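Local coordinates for ABC-type transport system, sugar-family extracellular solute-binding protein (Peptoclostridium difficile 630, PDB 6HNK), which probably binds a small solute, perhaps a sugar or related compound, outside the cell membrane and delivers it to an ABC importer, at residues D38-G43 against F89-P94; K149-K154 against L301-P306; K156-M161 against N183-V188; V211-T216 against I239-G244; G249-Q254 against I291-D296. The protein carries 1 engineered substitution. One frame throughout, in Å; residues are numbered along the deposited sequence.

The five contacts divide between two alpha/beta lobes, consistent with a solute held in the cleft between them. Contact 1 lies alone in the lobe built on the five-stranded parallel sheet, its centre 23 to 35 Å from the others. Contacts 3, 4 and 5 fall on the seven-stranded mixed sheet: strands 157-163 and 211-214 are neighbours, as are 238-240 and 252-256, so contact 4 (centre 14 Å from contact 3, 9 Å from contact 5) bridges them. Contact 2 adjoins contact 5 through F151, packed on L251 and V293. Contacts 1, 3, 4 and 5 follow in series; contact 2 spans the last three, joining the helix ahead of the sheet's first strand to the loop before its last.

Contact 1. Residues D38-G43 against F89-P94; sequences DATRTG and FAISTP
With chi1 at 65°, T40 tucks OG1 between its own backbone N and carbonyl carbon and turns it onto I91, whose CG1 lies beside the backbone N (chi1 -57°), leaving CG2 anti to it and facing the hydroxyl. The pair illustrates how a helix is seated on the parallel sheet of a Rossmann-like lobe: helix 35-50 follows strand 24-30, and here it covers strand 87-91, which lies beside that strand in the sheet. T40 OG1 is 3.4 Å from I91 CG2 and 3.6 Å from I91 CD1, the two side chains running past each other in opposite senses. The hydroxyl makes no polar bond across the contact; its hydrogen bond goes to L37 O in the preceding turn, leaving the oxygen to press on methyl groups. R41 adds its CB, 4.0 Å from I91 CD1, before its chain bends away toward F63, with which the guanidinium group makes a cation-pi contact. F89 meets the helix by the rim of its ring, with T40 O and R41 CA near the ring plane, while I91 CG1 lies 3.5 Å above one face, displaced toward the rim. The phenyl group also stacks with F44, one turn farther along the helix. The contact is buried and rests on van der Waals touches; at its helix side, F89 CE2 approaches T40 O to 3.9 Å.

Contact 2. Residues K149-K154 against L301-P306; sequences KIFAPK and LGMEKP
I150 and F151 meet M303 and P306 in an apolar, partly buried contact at the outer end of the second alpha/beta lobe, where short helix 148-151 faces the loop between helix 295-300 and strand 311-314. Two pieces far apart in sequence are thus brought together, one ahead of the first strand (157-163) of the mixed sheet, the other just before its last (311-314). The loop begins with a Schellman motif: G302, with positive phi, closes helix 295-300, and the chain beyond it runs extended past the two hydrophobic side chains. P306 touches both residues of the helix. Its CG lies 3.4 Å from I150 CG2 and 4.0 Å from F151 CZ, the pyrrolidine ring crossing each side chain at about a right angle. I150 CG2 serves a second purpose, sitting 3.5 Å above the F151 ring, over its centre, and covering one face of the phenyl group from within its own helix. M303 approaches differently. Its chain is extended as far as SD and then bends (chi3 69°), which brings the terminal methyl to the ring edge, near the ring plane. Behind this pair, F151 rests on L251, L298 and V293, which anchors the loop contact to the body of the lobe. The same methionine methyl lies near the helix end as well: M303 CE is 3.7 Å from F151 CD1 and 4.1 Å from I150 O.

Contact 3. Residues K156-M161 against N183-V188; sequences KTIGVM and NGFKVV
K186 N reaches K156 O at 3.0 Å in a nearly straight bond (173° at the hydrogen), the first of four backbone bonds that zip strand 186-192 onto strand 157-163. I158 is gripped from both of its polar ends: I158 N donates to K186 O at 2.9 Å, and I158 O accepts from V188 N. V160 N to V188 O completes the series, and short CA-H...O contacts, such as T157 CA to K186 O, fill the intervals. I158 and V187 point to one face of the sheet, where helix 167-183 packs on V187; F185, just before its strand, lies beside I158. Here I158 CG1 points beside its own backbone N (chi1 -54°), carrying CD1 over one face of the F185 ring; the resulting CH-pi contact measures 4.2 Å to the centroid, 25° off the normal. V160 CG1 meets V187 CG1 at 3.9 Å, while L148 and A180 close in on F185 from neighbouring helices. The loose part is the solvent side, where the K156 and K186 side chains are exposed and lead away from their partner strands. V188 on the same face as K186 still packs on L205, and its CG2 touches T157 OG1 at 3.7 Å. Strand 186-192 is the outermost of the sheet within this chain. Parallel neighbours joined through helix 167-183 make this the classic beta-alpha-beta crossover of a Rossmann-like lobe.

Contact 4. Residues V211-T216 against I239-G244; sequences VLYVPT and IAAESG
Y213 and I239 cross at about a right angle, the isoleucine CB lying in the plane of the phenol ring at its edge and I239 CG2 resting 3.8 Å from Y213 CD1. Y213 CG is anti to the residue's own backbone N (chi1 -173°), a setting that sends the ring along the neighbouring strand rather than straight off the sheet. Its far end consequently reaches just past the end of that strand, where Y213 OH comes to 3.3 Å from A241 CB. The other branch of I239 turns the opposite way, so that CG1 meets V211 CG2 at 3.8 Å, and the residue is wedged between two side chains of strand 211-214. Beneath them lies the parallel pairing at the centre of the lobe's mixed sheet, where strand 238-240 follows 211-214 as in a Rossmann-like core. Both polar groups of I239 are used: I239 N donates to L212 O at 2.7 Å and I239 O accepts from V214 N. A241 N then bonds to V214 O at 3.1 Å, carrying the register just past the strand. On the other face the side chains of V214 and A240 come no closer than 4.5 Å (CB to CB). Beyond the strand ends, T216 crosses the extended E242 side chain at about a right angle, T216 CG2 lying against the carboxylate at 3.4 Å from E242 CD. That methyl also leans on A241 CB, at 3.7 Å.

Contact 5. Residues G249-Q254 against I291-D296; sequences GALACQ and IIVNED
L251 and C253 pair with N294 and I292 in an antiparallel beta arrangement, bonded from backbone to backbone. N294 N gives an almost linear bond to L251 O (2.7 Å, 177° at the hydrogen). C253 and I292 form a hydrogen-bonded pair, closed by C253 N to I292 O at 3.0 Å and I292 N to C253 O at 3.1 Å. A252 and V293, the non-hydrogen-bonded pair between them, bring their side chains to one face, where A252 CB is 4.1 Å from V293 CG2; L251 lies alongside V293, pointing the same way, and F151 covers this apolar patch. On the other face C253 SG, held between its backbone N and carbonyl carbon (chi1 65°), packs on I292 CB at 3.9 Å. This is the antiparallel join in the otherwise parallel seven-stranded sheet. Strand 252-256 leads into helix 258-273, which packs against the first lobe, and strand 289-294 runs back into the second, consistent with the chain crossings between lobes of the periplasmic-binding-protein fold. Near G249 and N294, helix 243-247 ends and helix 295-300 begins. G249, with positive phi, is the C-prime residue of a Schellman motif ending helix 243-247, while N294 is the N-cap of helix 295-300, its OD1 taking a weak bond from D296 N. N294 ND2 bonds to V246 O in the last turn of helix 243-247, and one amide thereby serves both helix ends, weakly on the OD1 side. Close by, N294 CB approaches A250 O to 3.2 Å.

Contact 1. Residues D38-G43 against F89-P94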
# COMPACT_ATOMS: atom_id res chain seq x y z
N ASP A 38 -4.44 -3.59 10.38
CA ASP A 38 -4.80 -3.29 11.79
C ASP A 38 -4.84 -1.80 12.10
O ASP A 38 -5.68 -1.36 12.87
CB ASP A 38 -3.82 -3.94 12.78
CG ASP A 38 -4.04 -5.43 12.96
OD1 ASP A 38 -4.77 -6.06 12.15
OD2 ASP A 38 -3.46 -5.96 13.93
N ALA A 39 -3.91 -1.05 11.51
CA ALA A 39 -3.83 0.39 11.74
C ALA A 39 -5.00 1.16 11.11
O ALA A 39 -5.43 2.15 11.70
CB ALA A 39 -2.50 0.93 11.23
N THR A 40 -5.50 0.72 9.95
CA THR A 40 -6.65 1.36 9.29
C THR A 40 -7.91 1.23 10.13
O THR A 40 -8.73 2.15 10.18
CB THR A 40 -6.99 0.78 7.91
OG1 THR A 40 -7.42 -0.58 8.04
CG2 THR A 40 -5.79 0.84 6.98
N ARG A 41 -8.07 0.06 10.76
CA ARG A 41 -9.09 -0.14 11.78
C ARG A 41 -8.96 0.91 12.89
O ARG A 41 -9.87 1.70 13.08
CB ARG A 41 -9.00 -1.58 12.34
CG ARG A 41 -9.44 -1.83 13.78
CD ARG A 41 -10.91 -2.19 13.89
NE ARG A 41 -11.26 -2.69 15.22
CZ ARG A 41 -10.92 -3.88 15.71
NH1 ARG A 41 -10.17 -4.75 15.01
NH2 ARG A 41 -11.31 -4.21 16.93
N THR A 42 -7.82 0.93 13.59
CA THR A 42 -7.58 1.85 14.71
C THR A 42 -7.97 3.31 14.38
O THR A 42 -8.66 3.98 15.17
CB THR A 42 -6.10 1.81 15.19
OG1 THR A 42 -5.64 0.45 15.25
CG2 THR A 42 -5.94 2.41 16.57
N GLY A 43 -7.58 3.78 13.19
CA GLY A 43 -7.84 5.15 12.77
C GLY A 43 -9.29 5.44 12.44
O GLY A 43 -9.83 6.48 12.84
N PHE A 89 -17.55 -1.19 6.66
CA PHE A 89 -16.15 -0.80 6.47
C PHE A 89 -15.38 -2.06 6.11
O PHE A 89 -15.41 -3.04 6.86
CB PHE A 89 -15.59 -0.11 7.73
CG PHE A 89 -14.12 0.24 7.65
CD1 PHE A 89 -13.55 0.77 6.49
CD2 PHE A 89 -13.29 0.07 8.77
CE1 PHE A 89 -12.21 1.09 6.44
CE2 PHE A 89 -11.94 0.39 8.71
CZ PHE A 89 -11.40 0.91 7.55
N ALA A 90 -14.74 -2.05 4.94
CA ALA A 90 -14.03 -3.21 4.42
C ALA A 90 -12.54 -2.90 4.28
O ALA A 90 -12.16 -1.90 3.68
CB ALA A 90 -14.61 -3.61 3.08
N ILE A 91 -11.70 -3.77 4.83
CA ILE A 91 -10.26 -3.57 4.86
C ILE A 91 -9.59 -4.68 4.04
O ILE A 91 -9.60 -5.84 4.45
CB ILE A 91 -9.73 -3.59 6.32
CG1 ILE A 91 -10.43 -2.53 7.19
CG2 ILE A 91 -8.22 -3.40 6.36
CD1 ILE A 91 -10.28 -2.74 8.69
N SER A 92 -9.02 -4.28 2.90
CA SER A 92 -8.30 -5.12 1.92
C SER A 92 -9.18 -5.37 0.70
O SER A 92 -10.39 -5.33 0.79
CB SER A 92 -7.75 -6.45 2.48
OG SER A 92 -8.76 -7.45 2.56
N THR A 93 -8.54 -5.62 -0.45
CA THR A 93 -9.26 -5.84 -1.71
C THR A 93 -10.21 -7.06 -1.66
O THR A 93 -11.38 -6.93 -2.03
CB THR A 93 -8.28 -5.95 -2.92
OG1 THR A 93 -7.32 -4.89 -2.86
CG2 THR A 93 -9.03 -5.88 -4.24
N PRO A 94 -9.74 -8.23 -1.18
CA PRO A 94 -10.66 -9.38 -1.09
C PRO A 94 -11.86 -9.16 -0.15
O PRO A 94 -12.99 -9.45 -0.54
CB PRO A 94 -9.77 -10.52 -0.59
CG PRO A 94 -8.38 -10.10 -0.88
CD PRO A 94 -8.39 -8.61 -0.73

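Contact 2. Residues K149-K154 against L301-P306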
# COMPACT_ATOMS: atom_id res chain seq x y z
N LYS A 149 16.52 12.11 -6.03
CA LYS A 149 17.12 13.39 -5.61
C LYS A 149 17.93 13.25 -4.32
O LYS A 149 19.09 13.66 -4.28
CB LYS A 149 16.06 14.45 -5.40
CG LYS A 149 15.46 15.00 -6.69
CD LYS A 149 14.23 15.83 -6.38
CE LYS A 149 13.60 16.37 -7.65
NZ LYS A 149 12.18 16.77 -7.45
N ILE A 150 17.31 12.65 -3.30
CA ILE A 150 17.92 12.53 -1.97
C ILE A 150 19.01 11.46 -1.94
O ILE A 150 20.13 11.73 -1.51
CB ILE A 150 16.87 12.25 -0.87
CG1 ILE A 150 15.85 13.39 -0.80
CG2 ILE A 150 17.56 12.09 0.48
CD1 ILE A 150 14.75 13.18 0.22
N PHE A 151 18.69 10.24 -2.39
CA PHE A 151 19.57 9.08 -2.17
C PHE A 151 20.44 8.63 -3.36
O PHE A 151 21.34 7.80 -3.19
CB PHE A 151 18.74 7.92 -1.61
CG PHE A 151 18.11 8.23 -0.28
CD1 PHE A 151 18.90 8.37 0.86
CD2 PHE A 151 16.74 8.43 -0.16
CE1 PHE A 151 18.34 8.70 2.08
CE2 PHE A 151 16.17 8.75 1.06
CZ PHE A 151 16.98 8.88 2.19
N ALA A 152 20.21 9.19 -4.54
CA ALA A 152 21.02 8.86 -5.71
C ALA A 152 21.13 10.08 -6.64
O ALA A 152 20.66 10.03 -7.80
CB ALA A 152 20.41 7.67 -6.45
N PRO A 153 21.77 11.18 -6.15
CA PRO A 153 21.75 12.45 -6.89
C PRO A 153 22.51 12.34 -8.19
O PRO A 153 23.47 11.59 -8.28
CB PRO A 153 22.40 13.46 -5.94
CG PRO A 153 22.87 12.69 -4.76
CD PRO A 153 22.74 11.23 -5.04
N LYS A 154 22.05 13.05 -9.21
CA LYS A 154 22.62 12.98 -10.55
C LYS A 154 22.66 11.54 -11.13
O LYS A 154 23.50 11.22 -11.96
CB LYS A 154 24.02 13.64 -10.58
CG LYS A 154 24.00 15.16 -10.58
CD LYS A 154 23.76 15.74 -9.19
CE LYS A 154 23.98 17.24 -9.19
NZ LYS A 154 23.20 17.85 -8.08
N LEU A 301 26.14 2.72 3.79
CA LEU A 301 26.45 3.38 2.52
C LEU A 301 27.40 4.58 2.69
O LEU A 301 27.82 5.18 1.70
CB LEU A 301 25.14 3.86 1.88
CG LEU A 301 24.23 2.74 1.39
CD1 LEU A 301 22.80 3.24 1.31
CD2 LEU A 301 24.69 2.22 0.03
N GLY A 302 27.72 4.93 3.93
CA GLY A 302 28.52 6.11 4.23
C GLY A 302 27.78 7.42 4.07
O GLY A 302 28.40 8.47 4.13
N MET A 303 26.46 7.37 3.89
CA MET A 303 25.65 8.56 3.67
C MET A 303 25.21 9.10 5.02
O MET A 303 25.05 8.33 5.96
CB MET A 303 24.40 8.23 2.85
CG MET A 303 24.72 7.75 1.44
SD MET A 303 23.24 7.31 0.49
CE MET A 303 22.54 8.94 0.28
N GLU A 304 25.03 10.41 5.11
CA GLU A 304 24.50 11.00 6.32
C GLU A 304 22.99 11.24 6.14
O GLU A 304 22.48 11.26 5.02
CB GLU A 304 25.24 12.30 6.66
CG GLU A 304 25.59 12.44 8.15
CD GLU A 304 25.73 13.90 8.60
OE1 GLU A 304 26.19 14.74 7.80
OE2 GLU A 304 25.38 14.20 9.76
N LYS A 305 22.29 11.39 7.26
CA LYS A 305 20.86 11.65 7.25
C LYS A 305 20.54 12.92 6.46
O LYS A 305 21.23 13.94 6.62
CB LYS A 305 20.30 11.80 8.66
CG LYS A 305 20.19 10.50 9.44
CD LYS A 305 19.52 10.76 10.78
CE LYS A 305 19.07 9.49 11.47
NZ LYS A 305 18.09 9.82 12.54
N PRO A 306 19.51 12.87 5.58
CA PRO A 306 18.99 14.12 5.07
C PRO A 306 18.60 15.03 6.22
O PRO A 306 18.18 14.55 7.27
CB PRO A 306 17.76 13.68 4.26
CG PRO A 306 18.09 12.31 3.81
CD PRO A 306 18.87 11.70 4.94

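Contact 3. Residues K156-M161 against N183-V188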
# COMPACT_ATOMS: atom_id res chain seq x y z
N LYS A 156 21.80 8.62 -13.53
CA LYS A 156 21.47 8.50 -14.95
C LYS A 156 20.77 7.19 -15.28
O LYS A 156 20.03 7.13 -16.26
CB LYS A 156 22.73 8.58 -15.79
CG LYS A 156 23.42 9.93 -15.76
CD LYS A 156 24.93 9.78 -15.90
CE LYS A 156 25.61 11.13 -15.98
NZ LYS A 156 25.25 11.87 -17.22
N THR A 157 21.00 6.13 -14.51
CA THR A 157 20.51 4.81 -14.90
C THR A 157 19.97 3.98 -13.71
O THR A 157 20.70 3.67 -12.75
CB THR A 157 21.55 4.04 -15.74
OG1 THR A 157 21.18 2.66 -15.85
CG2 THR A 157 22.94 4.17 -15.15
N ILE A 158 18.69 3.64 -13.82
CA ILE A 158 17.95 2.90 -12.82
C ILE A 158 18.01 1.39 -13.13
O ILE A 158 17.78 0.96 -14.26
CB ILE A 158 16.48 3.38 -12.78
CG1 ILE A 158 16.41 4.90 -12.57
CG2 ILE A 158 15.69 2.68 -11.67
CD1 ILE A 158 15.01 5.49 -12.63
N GLY A 159 18.34 0.60 -12.12
CA GLY A 159 18.19 -0.86 -12.21
C GLY A 159 16.83 -1.35 -11.72
O GLY A 159 16.19 -0.74 -10.86
N VAL A 160 16.39 -2.47 -12.26
CA VAL A 160 15.16 -3.10 -11.78
C VAL A 160 15.25 -4.61 -12.00
O VAL A 160 15.44 -5.08 -13.12
CB VAL A 160 13.89 -2.46 -12.42
CG1 VAL A 160 13.86 -2.65 -13.94
CG2 VAL A 160 12.61 -2.96 -11.77
N MET A 161 15.19 -5.37 -10.90
CA MET A 161 15.11 -6.83 -10.98
C MET A 161 13.73 -7.25 -10.50
O MET A 161 13.22 -6.70 -9.52
CB MET A 161 16.21 -7.47 -10.14
CG MET A 161 16.38 -8.96 -10.35
SD MET A 161 17.83 -9.62 -9.51
CE MET A 161 17.58 -9.08 -7.83
N ASN A 183 11.48 11.10 -18.02
CA ASN A 183 12.35 11.91 -17.15
C ASN A 183 13.87 11.89 -17.50
O ASN A 183 14.67 12.60 -16.87
CB ASN A 183 12.14 11.48 -15.69
CG ASN A 183 10.78 11.90 -15.15
OD1 ASN A 183 9.95 11.05 -14.80
ND2 ASN A 183 10.55 13.20 -15.06
N GLY A 184 14.26 11.10 -18.50
CA GLY A 184 15.64 11.08 -18.99
C GLY A 184 16.55 10.10 -18.29
O GLY A 184 17.77 10.29 -18.27
N PHE A 185 15.98 9.04 -17.73
CA PHE A 185 16.75 7.91 -17.19
C PHE A 185 16.78 6.74 -18.16
O PHE A 185 15.84 6.53 -18.94
CB PHE A 185 16.16 7.41 -15.89
CG PHE A 185 16.16 8.42 -14.79
CD1 PHE A 185 17.31 8.67 -14.07
CD2 PHE A 185 15.00 9.10 -14.46
CE1 PHE A 185 17.30 9.60 -13.05
CE2 PHE A 185 14.98 10.03 -13.43
CZ PHE A 185 16.13 10.28 -12.73
N LYS A 186 17.86 5.97 -18.05
CA LYS A 186 18.00 4.70 -18.74
C LYS A 186 17.58 3.61 -17.76
O LYS A 186 17.68 3.82 -16.54
CB LYS A 186 19.45 4.48 -19.19
CG LYS A 186 20.02 5.66 -19.97
CD LYS A 186 20.92 5.24 -21.12
CE LYS A 186 20.94 6.28 -22.24
NZ LYS A 186 20.62 5.67 -23.57
N VAL A 187 17.11 2.49 -18.30
CA VAL A 187 16.69 1.34 -17.47
C VAL A 187 17.56 0.12 -17.81
O VAL A 187 17.91 -0.09 -18.97
CB VAL A 187 15.20 0.98 -17.71
CG1 VAL A 187 14.76 -0.12 -16.76
CG2 VAL A 187 14.31 2.20 -17.54
N VAL A 188 17.93 -0.65 -16.78
CA VAL A 188 18.54 -1.97 -16.95
C VAL A 188 17.64 -2.96 -16.23
O VAL A 188 17.35 -2.79 -15.04
CB VAL A 188 19.98 -2.06 -16.39
CG1 VAL A 188 20.64 -3.37 -16.81
CG2 VAL A 188 20.84 -0.89 -16.85

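Contact 4. Residues V211-T216 against I239-G244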
# COMPACT_ATOMS: atom_id res chain seq x y z
N VAL A 211 21.18 3.21 -9.09
CA VAL A 211 20.08 3.02 -8.15
C VAL A 211 19.28 1.76 -8.54
O VAL A 211 19.11 1.50 -9.74
CB VAL A 211 19.12 4.25 -8.11
CG1 VAL A 211 18.53 4.56 -9.49
CG2 VAL A 211 18.00 4.06 -7.09
N LEU A 212 18.82 0.99 -7.56
CA LEU A 212 17.92 -0.14 -7.81
C LEU A 212 16.53 0.14 -7.24
O LEU A 212 16.41 0.57 -6.09
CB LEU A 212 18.46 -1.44 -7.17
CG LEU A 212 17.66 -2.72 -7.51
CD1 LEU A 212 18.06 -3.27 -8.87
CD2 LEU A 212 17.82 -3.78 -6.44
N TYR A 213 15.50 -0.12 -8.05
CA TYR A 213 14.11 -0.04 -7.60
C TYR A 213 13.54 -1.44 -7.40
O TYR A 213 13.51 -2.24 -8.33
CB TYR A 213 13.26 0.73 -8.61
CG TYR A 213 11.84 1.00 -8.14
CD1 TYR A 213 11.60 1.80 -7.02
CD2 TYR A 213 10.74 0.47 -8.81
CE1 TYR A 213 10.31 2.05 -6.58
CE2 TYR A 213 9.45 0.71 -8.37
CZ TYR A 213 9.24 1.50 -7.26
OH TYR A 213 7.96 1.75 -6.84
N VAL A 214 13.11 -1.73 -6.18
CA VAL A 214 12.49 -3.00 -5.82
C VAL A 214 10.97 -2.78 -5.81
O VAL A 214 10.43 -2.16 -4.88
CB VAL A 214 12.97 -3.49 -4.43
CG1 VAL A 214 12.40 -4.87 -4.11
CG2 VAL A 214 14.49 -3.53 -4.38
N PRO A 215 10.26 -3.26 -6.87
CA PRO A 215 8.79 -3.22 -6.81
C PRO A 215 8.18 -4.16 -5.75
O PRO A 215 8.90 -4.95 -5.13
CB PRO A 215 8.38 -3.65 -8.23
CG PRO A 215 9.58 -4.30 -8.82
CD PRO A 215 10.75 -3.61 -8.21
N THR A 216 6.87 -4.06 -5.55
CA THR A 216 6.13 -5.02 -4.73
C THR A 216 6.01 -6.30 -5.56
O THR A 216 5.17 -6.41 -6.42
CB THR A 216 4.74 -4.49 -4.35
OG1 THR A 216 3.97 -4.27 -5.54
CG2 THR A 216 4.83 -3.17 -3.58
N ILE A 239 15.77 1.60 -3.63
CA ILE A 239 14.45 2.23 -3.39
C ILE A 239 13.36 1.17 -3.52
O ILE A 239 13.31 0.44 -4.52
CB ILE A 239 14.15 3.37 -4.41
CG1 ILE A 239 15.27 4.43 -4.41
CG2 ILE A 239 12.79 4.00 -4.14
CD1 ILE A 239 15.52 5.08 -3.07
N ALA A 240 12.49 1.10 -2.52
CA ALA A 240 11.41 0.13 -2.51
C ALA A 240 10.06 0.81 -2.64
O ALA A 240 9.91 1.98 -2.29
CB ALA A 240 11.46 -0.71 -1.24
N ALA A 241 9.08 0.06 -3.14
CA ALA A 241 7.72 0.53 -3.32
C ALA A 241 6.90 0.49 -2.04
O ALA A 241 5.78 1.02 -2.03
CB ALA A 241 7.03 -0.28 -4.39
N GLU A 242 7.40 -0.15 -0.99
CA GLU A 242 6.69 -0.19 0.29
C GLU A 242 7.63 -0.42 1.47
O GLU A 242 8.79 -0.72 1.27
CB GLU A 242 5.58 -1.26 0.23
CG GLU A 242 6.07 -2.67 -0.09
CD GLU A 242 4.94 -3.68 -0.27
OE1 GLU A 242 5.25 -4.88 -0.49
OE2 GLU A 242 3.75 -3.29 -0.20
N SER A 243 7.11 -0.27 2.69
CA SER A 243 7.93 -0.29 3.93
C SER A 243 8.58 -1.62 4.26
O SER A 243 9.64 -1.65 4.89
CB SER A 243 7.12 0.13 5.15
OG SER A 243 6.76 -1.00 5.91
N GLY A 244 7.92 -2.71 3.87
CA GLY A 244 8.41 -4.05 4.17
C GLY A 244 9.86 -4.30 3.79
O GLY A 244 10.67 -4.59 4.66

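Contact 5. Residues G249-Q254 against I291-D296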
# COMPACT_ATOMS: atom_id res chain seq x y z
N GLY A 249 16.36 -4.38 4.74
CA GLY A 249 17.63 -4.00 4.09
C GLY A 249 17.64 -3.20 2.79
O GLY A 249 18.70 -3.05 2.16
N ALA A 250 16.48 -2.67 2.38
CA ALA A 250 16.42 -1.65 1.33
C ALA A 250 16.60 -0.27 1.98
O ALA A 250 16.48 -0.15 3.21
CB ALA A 250 15.11 -1.74 0.57
N LEU A 251 16.88 0.76 1.18
CA LEU A 251 17.28 2.04 1.76
C LEU A 251 16.10 2.85 2.19
O LEU A 251 16.07 3.33 3.32
CB LEU A 251 18.14 2.87 0.81
CG LEU A 251 18.64 4.22 1.39
CD1 LEU A 251 19.25 4.12 2.79
CD2 LEU A 251 19.63 4.85 0.43
N ALA A 252 15.15 3.04 1.29
CA ALA A 252 14.00 3.89 1.57
C ALA A 252 12.82 3.57 0.71
O ALA A 252 12.93 2.88 -0.30
CB ALA A 252 14.37 5.35 1.39
N CYS A 253 11.68 4.09 1.12
CA CYS A 253 10.47 3.97 0.35
C CYS A 253 9.60 5.15 0.67
O CYS A 253 9.85 5.89 1.62
CB CYS A 253 9.73 2.69 0.72
SG CYS A 253 9.12 2.69 2.44
N GLN A 254 8.55 5.30 -0.13
CA GLN A 254 7.56 6.32 0.11
C GLN A 254 6.30 5.60 0.60
O GLN A 254 5.31 5.46 -0.13
CB GLN A 254 7.35 7.12 -1.18
CG GLN A 254 6.71 8.48 -0.97
CD GLN A 254 7.70 9.63 -0.88
OE1 GLN A 254 8.59 9.79 -1.72
NE2 GLN A 254 7.52 10.49 0.13
N ILE A 291 8.32 9.62 4.10
CA ILE A 291 9.56 8.99 3.64
C ILE A 291 10.09 8.13 4.78
O ILE A 291 10.32 8.65 5.89
CB ILE A 291 10.65 10.03 3.27
CG1 ILE A 291 10.22 10.85 2.04
CG2 ILE A 291 11.99 9.35 3.00
CD1 ILE A 291 11.17 11.97 1.63
N ILE A 292 10.30 6.85 4.50
CA ILE A 292 10.82 5.92 5.48
C ILE A 292 12.19 5.42 5.05
O ILE A 292 12.32 4.80 4.01
CB ILE A 292 9.87 4.74 5.67
CG1 ILE A 292 8.50 5.23 6.14
CG2 ILE A 292 10.45 3.76 6.69
CD1 ILE A 292 7.40 4.20 6.04
N VAL A 293 13.19 5.68 5.89
CA VAL A 293 14.59 5.41 5.56
C VAL A 293 15.18 4.39 6.53
O VAL A 293 14.97 4.46 7.74
CB VAL A 293 15.43 6.70 5.63
CG1 VAL A 293 16.90 6.43 5.34
CG2 VAL A 293 14.90 7.73 4.65
N ASN A 294 15.93 3.44 6.00
CA ASN A 294 16.65 2.51 6.83
C ASN A 294 17.93 3.19 7.34
O ASN A 294 18.95 3.20 6.65
CB ASN A 294 16.95 1.22 6.08
CG ASN A 294 17.23 0.07 7.02
OD1 ASN A 294 18.01 0.19 7.96
ND2 ASN A 294 16.57 -1.06 6.77
N GLU A 295 17.82 3.77 8.52
CA GLU A 295 18.94 4.31 9.31
C GLU A 295 20.25 3.53 9.13
O GLU A 295 21.29 4.12 8.82
CB GLU A 295 18.53 4.28 10.79
CG GLU A 295 19.47 4.92 11.78
CD GLU A 295 18.80 5.12 13.12
OE1 GLU A 295 18.52 4.12 13.81
OE2 GLU A 295 18.53 6.29 13.49
N ASP A 296 20.18 2.21 9.33
CA ASP A 296 21.36 1.33 9.33
C ASP A 296 21.98 1.26 7.96
O ASP A 296 23.19 1.43 7.82
CB ASP A 296 21.04 -0.11 9.79
CG ASP A 296 20.82 -0.25 11.29
OD1 ASP A 296 21.50 0.45 12.09
OD2 ASP A 296 19.97 -1.08 11.69